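Local structure of dipeptide Epimerase (Enterococcus faecalis V583, 3JW7) at residues T131-G136 against L153-L158; K185-A190 against Q210-E215; I290-E295 against D318-F323. The protein belongs to the mandelate racemase/muconate lactonizing enzyme family of the enolase superfamily and holds a magnesium ion in a barrel domain of alternating strands and helices. One frame throughout, in Å; residues are numbered along the deposited sequence.

Interaction 1 of 3, residues T131-G136 against L153-L158. With ILE (isoleucine), chain I.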
loop_
_atom_site.group_PDB
_atom_site.type_symbol
_atom_site.label_atom_id
_atom_site.label_comp_id
_atom_site.label_asym_id
_atom_site.label_seq_id
_atom_site.Cartn_x
_atom_site.Cartn_y
_atom_site.Cartn_z
ATOM N N THR A 131 -2.660 -3.580 11.377
ATOM C CA THR A 131 -1.947 -4.074 10.213
ATOM C C THR A 131 -1.336 -5.453 10.399
ATOM O O THR A 131 -1.069 -5.883 11.521
ATOM C CB THR A 131 -0.803 -3.111 9.819
ATOM O OG1 THR A 131 -0.097 -3.652 8.699
ATOM C CG2 THR A 131 0.185 -2.931 10.990
ATOM N N ASP A 132 -1.137 -6.149 9.285
ATOM C CA ASP A 132 -0.484 -7.441 9.311
ATOM C C ASP A 132 1.001 -7.093 9.215
ATOM O O ASP A 132 1.384 -5.928 9.324
ATOM C CB ASP A 132 -0.887 -8.294 8.097
ATOM C CG ASP A 132 -0.506 -7.654 6.749
ATOM O OD1 ASP A 132 0.494 -6.909 6.677
ATOM O OD2 ASP A 132 -1.199 -7.922 5.740
ATOM N N ILE A 133 1.837 -8.102 9.036
ATOM C CA ILE A 133 3.259 -7.879 8.852
ATOM C C ILE A 133 3.634 -8.923 7.822
ATOM O O ILE A 133 3.098 -10.034 7.835
ATOM C CB ILE A 133 4.085 -8.058 10.162
ATOM C CG1 ILE A 133 5.546 -7.655 9.899
ATOM C CG2 ILE A 133 4.011 -9.498 10.655
ATOM C CD1 ILE A 133 6.384 -7.435 11.160
ATOM N N THR A 134 4.527 -8.553 6.914
ATOM C CA THR A 134 4.961 -9.429 5.836
ATOM C C THR A 134 6.215 -10.245 6.111
ATOM O O THR A 134 7.175 -9.755 6.704
ATOM C CB THR A 134 5.208 -8.603 4.548
ATOM O OG1 THR A 134 4.005 -7.914 4.193
ATOM C CG2 THR A 134 5.625 -9.510 3.391
ATOM N N LEU A 135 6.184 -11.497 5.664
ATOM C CA LEU A 135 7.306 -12.415 5.793
ATOM C C LEU A 135 7.846 -12.618 4.386
ATOM O O LEU A 135 7.156 -13.173 3.526
ATOM C CB LEU A 135 6.849 -13.766 6.355
ATOM C CG LEU A 135 6.204 -13.776 7.746
ATOM C CD1 LEU A 135 5.815 -15.199 8.116
ATOM C CD2 LEU A 135 7.170 -13.205 8.768
ATOM N N GLY A 136 9.068 -12.152 4.147
ATOM C CA GLY A 136 9.670 -12.306 2.835
ATOM C C GLY A 136 9.992 -13.754 2.499
ATOM O O GLY A 136 10.101 -14.607 3.385
ATOM N N LEU A 153 5.361 -10.579 18.907
ATOM C CA LEU A 153 5.293 -9.126 18.952
ATOM C C LEU A 153 3.844 -8.652 18.992
ATOM O O LEU A 153 3.580 -7.461 19.104
ATOM C CB LEU A 153 6.016 -8.522 17.742
ATOM C CG LEU A 153 7.529 -8.761 17.687
ATOM C CD1 LEU A 153 8.078 -8.247 16.362
ATOM C CD2 LEU A 153 8.208 -8.052 18.853
ATOM N N GLY A 154 2.905 -9.585 18.897
ATOM C CA GLY A 154 1.501 -9.216 18.957
ATOM C C GLY A 154 0.717 -9.285 17.658
ATOM O O GLY A 154 -0.478 -8.985 17.640
ATOM N N PHE A 155 1.368 -9.680 16.572
ATOM C CA PHE A 155 0.680 -9.775 15.287
ATOM C C PHE A 155 -0.208 -11.013 15.214
ATOM O O PHE A 155 0.244 -12.132 15.477
ATOM C CB PHE A 155 1.703 -9.799 14.150
ATOM C CG PHE A 155 2.371 -8.475 13.913
ATOM C CD1 PHE A 155 1.802 -7.541 13.056
ATOM C CD2 PHE A 155 3.547 -8.146 14.577
ATOM C CE1 PHE A 155 2.394 -6.293 12.862
ATOM C CE2 PHE A 155 4.149 -6.899 14.392
ATOM C CZ PHE A 155 3.568 -5.972 13.532
ATOM N N ASP A 156 -1.474 -10.807 14.858
ATOM C CA ASP A 156 -2.424 -11.909 14.736
ATOM C C ASP A 156 -2.703 -12.226 13.267
ATOM O O ASP A 156 -3.485 -13.121 12.947
ATOM C CB ASP A 156 -3.734 -11.565 15.458
ATOM C CG ASP A 156 -4.492 -10.419 14.800
ATOM O OD1 ASP A 156 -5.511 -9.982 15.376
ATOM O OD2 ASP A 156 -4.084 -9.957 13.712
ATOM N N THR A 157 -2.056 -11.482 12.375
ATOM C CA THR A 157 -2.226 -11.689 10.946
ATOM C C THR A 157 -0.883 -11.564 10.251
ATOM O O THR A 157 -0.213 -10.543 10.370
ATOM C CB THR A 157 -3.169 -10.651 10.345
ATOM O OG1 THR A 157 -4.414 -10.674 11.053
ATOM C CG2 THR A 157 -3.400 -10.943 8.864
ATOM N N LEU A 158 -0.499 -12.609 9.528
ATOM C CA LEU A 158 0.768 -12.623 8.812
ATOM C C LEU A 158 0.534 -12.713 7.308
ATOM O O LEU A 158 -0.286 -13.503 6.847
ATOM C CB LEU A 158 1.604 -13.826 9.258
ATOM C CG LEU A 158 1.814 -13.986 10.763
ATOM C CD1 LEU A 158 2.584 -15.274 11.025
ATOM C CD2 LEU A 158 2.557 -12.778 11.324
HETATM N N ILE I . 3.872 -5.403 2.675
HETATM C CA ILE I . 4.505 -4.667 1.543
HETATM C C ILE I . 4.277 -5.386 0.220
HETATM O O ILE I . 4.207 -6.618 0.176
HETATM C CB ILE I . 6.037 -4.514 1.733
HETATM C CG1 ILE I . 6.654 -5.879 2.028
HETATM C CG2 ILE I . 6.330 -3.486 2.822
HETATM C CD1 ILE I . 8.175 -5.924 1.900
HETATM O O HOH W 1 -1.870 -8.304 12.910
#

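Interaction 2 of 3, residues K185-A190 against Q210-E215. With MG (magnesium ion), chain L; TYR (tyrosine), chain J.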
loop_
_atom_site.group_PDB
_atom_site.type_symbol
_atom_site.label_atom_id
_atom_site.label_comp_id
_atom_site.label_asym_id
_atom_site.label_seq_id
_atom_site.Cartn_x
_atom_site.Cartn_y
_atom_site.Cartn_z
ATOM N N LYS A 185 -4.200 -15.566 11.590
ATOM C CA LYS A 185 -4.704 -15.463 10.227
ATOM C C LYS A 185 -3.526 -15.402 9.272
ATOM O O LYS A 185 -2.557 -14.683 9.519
ATOM C CB LYS A 185 -5.562 -14.208 10.047
ATOM C CG LYS A 185 -6.846 -14.208 10.850
ATOM C CD LYS A 185 -7.812 -13.125 10.370
ATOM C CE LYS A 185 -7.242 -11.725 10.535
ATOM N NZ LYS A 185 -8.233 -10.667 10.166
ATOM N N LEU A 186 -3.612 -16.161 8.185
ATOM C CA LEU A 186 -2.550 -16.184 7.193
ATOM C C LEU A 186 -3.082 -15.841 5.805
ATOM O O LEU A 186 -3.986 -16.501 5.294
ATOM C CB LEU A 186 -1.886 -17.566 7.142
ATOM C CG LEU A 186 -1.267 -18.123 8.431
ATOM C CD1 LEU A 186 -0.733 -19.529 8.165
ATOM C CD2 LEU A 186 -0.157 -17.209 8.922
ATOM N N ARG A 187 -2.536 -14.788 5.213
ATOM C CA ARG A 187 -2.923 -14.400 3.868
ATOM C C ARG A 187 -1.664 -14.617 3.035
ATOM O O ARG A 187 -0.550 -14.407 3.522
ATOM C CB ARG A 187 -3.399 -12.938 3.827
ATOM C CG ARG A 187 -2.452 -11.916 4.428
ATOM C CD ARG A 187 -3.086 -10.518 4.480
ATOM N NE ARG A 187 -4.356 -10.497 5.209
ATOM C CZ ARG A 187 -4.778 -9.480 5.960
ATOM N NH1 ARG A 187 -4.038 -8.389 6.096
ATOM N NH2 ARG A 187 -5.949 -9.551 6.576
ATOM N N LEU A 188 -1.839 -15.080 1.802
ATOM C CA LEU A 188 -0.710 -15.367 0.915
ATOM C C LEU A 188 -0.613 -14.351 -0.205
ATOM O O LEU A 188 -1.613 -13.775 -0.608
ATOM C CB LEU A 188 -0.865 -16.749 0.278
ATOM C CG LEU A 188 -1.238 -17.930 1.178
ATOM C CD1 LEU A 188 -1.253 -19.196 0.329
ATOM C CD2 LEU A 188 -0.240 -18.068 2.327
ATOM N N ASP A 189 0.597 -14.159 -0.718
ATOM C CA ASP A 189 0.819 -13.228 -1.817
ATOM C C ASP A 189 1.874 -13.840 -2.727
ATOM O O ASP A 189 3.036 -13.956 -2.345
ATOM C CB ASP A 189 1.307 -11.882 -1.285
ATOM C CG ASP A 189 1.347 -10.810 -2.360
ATOM O OD1 ASP A 189 1.346 -11.164 -3.561
ATOM O OD2 ASP A 189 1.392 -9.615 -1.998
ATOM N N ALA A 190 1.463 -14.219 -3.933
ATOM C CA ALA A 190 2.351 -14.847 -4.903
ATOM C C ALA A 190 3.011 -13.865 -5.859
ATOM O O ALA A 190 3.872 -14.250 -6.645
ATOM C CB ALA A 190 1.580 -15.894 -5.698
ATOM N N GLN A 210 -6.394 -23.396 6.357
ATOM C CA GLN A 210 -7.167 -22.195 6.644
ATOM C C GLN A 210 -6.532 -20.899 6.130
ATOM O O GLN A 210 -6.151 -20.034 6.914
ATOM C CB GLN A 210 -7.387 -22.117 8.160
ATOM C CG GLN A 210 -8.255 -20.973 8.656
ATOM C CD GLN A 210 -8.413 -20.991 10.168
ATOM O OE1 GLN A 210 -9.000 -21.918 10.731
ATOM N NE2 GLN A 210 -7.878 -19.972 10.833
ATOM N N ILE A 211 -6.426 -20.772 4.811
ATOM C CA ILE A 211 -5.849 -19.577 4.196
ATOM C C ILE A 211 -6.908 -18.479 4.130
ATOM O O ILE A 211 -7.999 -18.703 3.616
ATOM C CB ILE A 211 -5.360 -19.885 2.765
ATOM C CG1 ILE A 211 -4.369 -21.049 2.802
ATOM C CG2 ILE A 211 -4.713 -18.645 2.148
ATOM C CD1 ILE A 211 -3.131 -20.765 3.623
ATOM N N GLU A 212 -6.591 -17.292 4.638
ATOM C CA GLU A 212 -7.564 -16.202 4.613
ATOM C C GLU A 212 -7.857 -15.726 3.193
ATOM O O GLU A 212 -9.017 -15.569 2.799
ATOM C CB GLU A 212 -7.077 -15.018 5.447
ATOM C CG GLU A 212 -7.977 -13.796 5.307
ATOM C CD GLU A 212 -7.337 -12.527 5.823
ATOM O OE1 GLU A 212 -6.112 -12.368 5.656
ATOM O OE2 GLU A 212 -8.067 -11.680 6.376
ATOM N N LEU A 213 -6.802 -15.498 2.423
ATOM C CA LEU A 213 -6.956 -15.032 1.057
ATOM C C LEU A 213 -5.630 -15.193 0.345
ATOM O O LEU A 213 -4.607 -15.458 0.978
ATOM C CB LEU A 213 -7.376 -13.551 1.049
ATOM C CG LEU A 213 -6.410 -12.510 1.644
ATOM C CD1 LEU A 213 -5.295 -12.173 0.651
ATOM C CD2 LEU A 213 -7.191 -11.243 1.985
ATOM N N VAL A 214 -5.664 -15.052 -0.975
ATOM C CA VAL A 214 -4.467 -15.130 -1.789
ATOM C C VAL A 214 -4.431 -13.901 -2.684
ATOM O O VAL A 214 -5.394 -13.607 -3.398
ATOM C CB VAL A 214 -4.445 -16.388 -2.678
ATOM C CG1 VAL A 214 -3.163 -16.413 -3.499
ATOM C CG2 VAL A 214 -4.548 -17.647 -1.804
ATOM N N GLU A 215 -3.310 -13.191 -2.632
ATOM C CA GLU A 215 -3.101 -11.984 -3.420
ATOM C C GLU A 215 -2.414 -12.263 -4.754
ATOM O O GLU A 215 -1.457 -13.042 -4.812
ATOM C CB GLU A 215 -2.219 -11.011 -2.642
ATOM C CG GLU A 215 -2.916 -9.798 -2.100
ATOM C CD GLU A 215 -1.951 -8.853 -1.408
ATOM O OE1 GLU A 215 -1.606 -9.103 -0.238
ATOM O OE2 GLU A 215 -1.530 -7.867 -2.044
HETATM MG MG MG L . 0.553 -7.741 -3.076
HETATM N N TYR J . 4.164 -4.600 -0.849
HETATM C CA TYR J . 3.950 -5.114 -2.196
HETATM C C TYR J . 2.730 -6.030 -2.281
HETATM O O TYR J . 1.739 -5.756 -1.567
HETATM C CB TYR J . 5.203 -5.855 -2.677
HETATM C CG TYR J . 6.450 -4.994 -2.795
HETATM C CD1 TYR J . 7.686 -5.472 -2.369
HETATM C CD2 TYR J . 6.406 -3.724 -3.376
HETATM C CE1 TYR J . 8.851 -4.718 -2.514
HETATM C CE2 TYR J . 7.575 -2.956 -3.532
HETATM C CZ TYR J . 8.793 -3.468 -3.097
HETATM O OH TYR J . 9.960 -2.750 -3.257
HETATM O OXT TYR J . 2.773 -6.995 -3.075
HETATM O O HOH W 2 -6.016 -17.571 8.202
HETATM O O HOH W 3 -1.757 -11.373 1.174
HETATM O O HOH W 4 0.351 -9.155 -5.039
#

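Interaction 3 of 3, residues I290-E295 against D318-F323. With ILE (isoleucine), chain I; TYR (tyrosine), chain J.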
loop_
_atom_site.group_PDB
_atom_site.type_symbol
_atom_site.label_atom_id
_atom_site.label_comp_id
_atom_site.label_asym_id
_atom_site.label_seq_id
_atom_site.Cartn_x
_atom_site.Cartn_y
_atom_site.Cartn_z
ATOM N N ILE A 290 -5.748 -1.829 2.267
ATOM C CA ILE A 290 -4.782 -0.771 2.001
ATOM C C ILE A 290 -3.397 -1.427 2.103
ATOM O O ILE A 290 -3.122 -2.170 3.048
ATOM C CB ILE A 290 -4.947 0.386 3.029
ATOM C CG1 ILE A 290 -4.073 1.576 2.630
ATOM C CG2 ILE A 290 -4.625 -0.096 4.435
ATOM C CD1 ILE A 290 -4.472 2.200 1.333
ATOM N N GLY A 291 -2.546 -1.174 1.113
ATOM C CA GLY A 291 -1.214 -1.762 1.096
ATOM C C GLY A 291 -0.117 -0.724 0.989
ATOM O O GLY A 291 -0.375 0.464 1.184
ATOM N N CYS A 292 1.105 -1.156 0.680
ATOM C CA CYS A 292 2.222 -0.222 0.568
ATOM C C CYS A 292 3.405 -0.807 -0.195
ATOM O O CYS A 292 3.470 -2.009 -0.425
ATOM C CB CYS A 292 2.701 0.195 1.962
ATOM S SG CYS A 292 3.390 -1.164 2.954
ATOM N N MET A 293 4.326 0.064 -0.589
ATOM C CA MET A 293 5.543 -0.338 -1.294
ATOM C C MET A 293 6.625 -0.388 -0.223
ATOM O O MET A 293 6.559 0.348 0.759
ATOM C CB MET A 293 5.949 0.714 -2.329
ATOM C CG MET A 293 4.895 1.012 -3.384
ATOM S SD MET A 293 4.529 -0.436 -4.361
ATOM C CE MET A 293 3.457 0.286 -5.610
ATOM N N ALA A 294 7.625 -1.241 -0.404
ATOM C CA ALA A 294 8.699 -1.309 0.579
ATOM C C ALA A 294 9.541 -0.033 0.487
ATOM O O ALA A 294 10.315 0.273 1.389
ATOM C CB ALA A 294 9.566 -2.542 0.332
ATOM N N GLU A 295 9.368 0.719 -0.599
ATOM C CA GLU A 295 10.111 1.961 -0.820
ATOM C C GLU A 295 9.590 3.171 -0.051
ATOM O O GLU A 295 10.312 4.161 0.123
ATOM C CB GLU A 295 10.127 2.329 -2.308
ATOM C CG GLU A 295 11.092 1.533 -3.158
ATOM C CD GLU A 295 10.503 0.238 -3.667
ATOM O OE1 GLU A 295 9.386 -0.126 -3.249
ATOM O OE2 GLU A 295 11.168 -0.422 -4.489
ATOM N N ASP A 318 -2.209 -3.668 5.251
ATOM C CA ASP A 318 -0.878 -4.224 5.134
ATOM C C ASP A 318 0.004 -2.986 5.042
ATOM O O ASP A 318 0.433 -2.602 3.959
ATOM C CB ASP A 318 -0.752 -5.072 3.862
ATOM C CG ASP A 318 0.681 -5.517 3.593
ATOM O OD1 ASP A 318 1.382 -5.908 4.552
ATOM O OD2 ASP A 318 1.104 -5.483 2.421
ATOM N N LEU A 319 0.240 -2.351 6.190
ATOM C CA LEU A 319 1.052 -1.136 6.250
ATOM C C LEU A 319 2.243 -1.375 7.160
ATOM O O LEU A 319 2.298 -0.861 8.281
ATOM C CB LEU A 319 0.212 0.033 6.778
ATOM C CG LEU A 319 -1.011 0.396 5.931
ATOM C CD1 LEU A 319 -1.844 1.475 6.618
ATOM C CD2 LEU A 319 -0.554 0.865 4.567
ATOM N N ASP A 320 3.212 -2.131 6.653
ATOM C CA ASP A 320 4.386 -2.492 7.432
ATOM C C ASP A 320 5.727 -1.977 6.910
ATOM O O ASP A 320 6.776 -2.378 7.413
ATOM C CB ASP A 320 4.434 -4.022 7.550
ATOM C CG ASP A 320 4.445 -4.720 6.187
ATOM O OD1 ASP A 320 4.030 -4.110 5.175
ATOM O OD2 ASP A 320 4.866 -5.895 6.127
ATOM N N ALA A 321 5.701 -1.078 5.929
ATOM C CA ALA A 321 6.941 -0.557 5.354
ATOM C C ALA A 321 7.896 0.112 6.347
ATOM O O ALA A 321 9.116 0.065 6.162
ATOM C CB ALA A 321 6.624 0.407 4.208
ATOM N N THR A 322 7.370 0.734 7.397
ATOM C CA THR A 322 8.249 1.393 8.359
ATOM C C THR A 322 8.996 0.404 9.252
ATOM O O THR A 322 10.033 0.744 9.828
ATOM C CB THR A 322 7.485 2.358 9.293
ATOM O OG1 THR A 322 6.628 1.603 10.156
ATOM C CG2 THR A 322 6.663 3.361 8.487
ATOM N N PHE A 323 8.483 -0.820 9.356
ATOM C CA PHE A 323 9.096 -1.827 10.222
ATOM C C PHE A 323 10.495 -2.274 9.800
ATOM O O PHE A 323 11.255 -2.790 10.617
ATOM C CB PHE A 323 8.199 -3.069 10.333
ATOM C CG PHE A 323 6.788 -2.783 10.785
ATOM C CD1 PHE A 323 6.431 -1.539 11.295
ATOM C CD2 PHE A 323 5.810 -3.768 10.690
ATOM C CE1 PHE A 323 5.120 -1.278 11.705
ATOM C CE2 PHE A 323 4.501 -3.519 11.095
ATOM C CZ PHE A 323 4.157 -2.275 11.602
HETATM N N ILE I . 3.872 -5.403 2.675
HETATM C CA ILE I . 4.505 -4.667 1.543
HETATM C C ILE I . 4.277 -5.386 0.220
HETATM O O ILE I . 4.207 -6.618 0.176
HETATM C CB ILE I . 6.037 -4.514 1.733
HETATM C CG1 ILE I . 6.654 -5.879 2.028
HETATM C CG2 ILE I . 6.330 -3.486 2.822
HETATM C CD1 ILE I . 8.175 -5.924 1.900
HETATM N N TYR J . 4.164 -4.600 -0.849
HETATM C CA TYR J . 3.950 -5.114 -2.196
HETATM C C TYR J . 2.730 -6.030 -2.281
HETATM O O TYR J . 1.739 -5.756 -1.567
HETATM C CB TYR J . 5.203 -5.855 -2.677
HETATM C CG TYR J . 6.450 -4.994 -2.795
HETATM C CD1 TYR J . 7.686 -5.472 -2.369
HETATM C CD2 TYR J . 6.406 -3.724 -3.376
HETATM C CE1 TYR J . 8.851 -4.718 -2.514
HETATM C CE2 TYR J . 7.575 -2.956 -3.532
HETATM C CZ TYR J . 8.793 -3.468 -3.097
HETATM O OH TYR J . 9.960 -2.750 -3.257
HETATM O OXT TYR J . 2.773 -6.995 -3.075
HETATM O O HOH W 5 0.637 -4.090 0.105
HETATM O O HOH W 6 10.367 -1.002 3.816
#

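Interaction 1 of 3, residues T131-G136 against L153-L158
T131 O accepts a hydrogen bond from a water at 2.9 Å and also sits at the edge of the F155 ring, near its plane, 3.7 Å from CD1. The same water donates to D156 OD2 and so ties the backbone of T131 to the turn that leads into strand 157-161. D156 OD2 takes a second bond from T157 OG1 at 2.8 Å, which comes from above the carboxylate plane. With OG1 of T157 beside its own backbone N (chi1 -55°), the methyl CG2 is turned to D132, where it packs on CB at 3.7 Å. The backbones meet less firmly here. I133 N reaches T157 O in a weak bond of 3.5 Å; further along, I133 and L135 are backbone-bonded to K159.

I133 carries the apolar half. Its CB lies over one face of the F155 ring, 3.8 Å from the centroid and 19° off the normal, in a CH-pi contact, while the two side chains cross at about a right angle. Its CG2 branch meets L158 CD2 at 3.6 Å, the two side chains running side by side and pointing the same way. L135 adds a looser contact to L158, and both lean on A147 of helix 140-152, the connection of this beta-alpha-beta unit.

D132 and T134 turn their polar ends elsewhere: D132 OD2 forms a salt bridge with R187, and T134 OG1 accepts a hydrogen bond from the amino nitrogen of the bound isoleucine at 2.9 Å. The chemistry thus divides between the two faces of the barrel wall, with apolar side chains packed between the strands and helix 140-152 on one and hydrogen-bonding groups gathered toward the ligand on the other.

Interaction 2 of 3, residues K185-A190 against Q210-E215
R187 and E212 lie side by side and form the tight polar part of this contact. The guanidinium meets the carboxylate side-on, with NE 2.6 Å from E212 OE1 and NH2 3.0 Å from OE2, both on the syn side. The two planes are only 17° apart, so the carboxylate is held nearly flat against the guanidinium edge; NH2 reaches OE1 as well. R316, a further partner of E212, extends the network.

From L188 onward the parallel strands are firmly paired: L188 N donates to L213 O at 2.9 Å and L188 O accepts from E215 N at 2.7 Å. This register sets D189 and E215 on one face, where D189 OD2 and E215 OE2 each bind the magnesium ion at 2.3 Å. D240, a water and the carboxylate of the bound tyrosine complete its ligands, and K161 and K159 pair with the two acids.

The other end is looser. One direct backbone bond, E212 N to L186 O at 2.8 Å, holds it, and a water also links L186 N with Q210 O. K185, exposed to solvent, reaches E212 only by a long salt bridge, NZ to OE2 3.9 Å.

On the opposite face from D189, L188 CG packs on I211 CG2, and both residues rest on V173 of helix 166-180. Strand 185-189 runs between strands 157-161 and 211-215, with 236-239 next beyond.

Interaction 3 of 3, residues I290-E295 against D318-F323
This is a buried loop-to-loop contact at the C-terminal ends of barrel strands 287-290 and 314-317, where the loops also hold the bound isoleucine and tyrosine. One backbone bond, D318 N to I290 O at 2.8 Å, continues the strand pairing into the loops. Beyond it G291 CA approaches D318 O at 3.4 Å, and the remaining contacts are made mainly by side chains.

L319 straddles I290 and G291: its CD1 touches I290 CG2 at 3.9 Å while CD2 rests near G291 O. C292 enters from the facing loop. With SG between its backbone N and carbonyl carbon (chi1 64°), the sulfur lies among D318 O (3.4 Å), D320 OD1 and A321 CB (3.8 Å).

D318 and D320 offer their carboxylates to one point, the isoleucine nitrogen, which donates to D318 OD2 and D320 OD1, each at 2.8 Å. K159 pairs with D318 OD2. The tyrosine is held from the first loop: its N donates to C292 O at 2.7 Å, its OH to E295 OE1 at 2.7 Å, and M293 SD lies beside the ring. One water joins C292 N, D318 OD2 and the tyrosine carboxylate.

Helix 298-310 backs the contact, I301 meeting C292 and A321, A304 meeting L319 and A308 meeting I290, while strand 128-135 borders D318 and F323.

Overall arrangement
All three contacts line one barrel. Interactions 1 and 2 share neighbouring strands, their centres about 12 Å apart, and are joined by the D132 OD2 to R187 NH1 salt bridge of 2.9 Å. Interaction 3 meets interaction 1 where T134 N lies 2.8 Å from D320 OD2 and F155 packs on F323, so both segments of interaction 1 touch the loop after strand 314-317. Interactions 2 and 3 do not touch, with centres about 17 Å and nearest atoms about 5 Å apart; the ligand spans them, its tyrosine carboxylate on the magnesium ion of 185-190 and 210-215 and its nitrogen on 290-295. The isoleucine amino end rests between interactions 1 and 3.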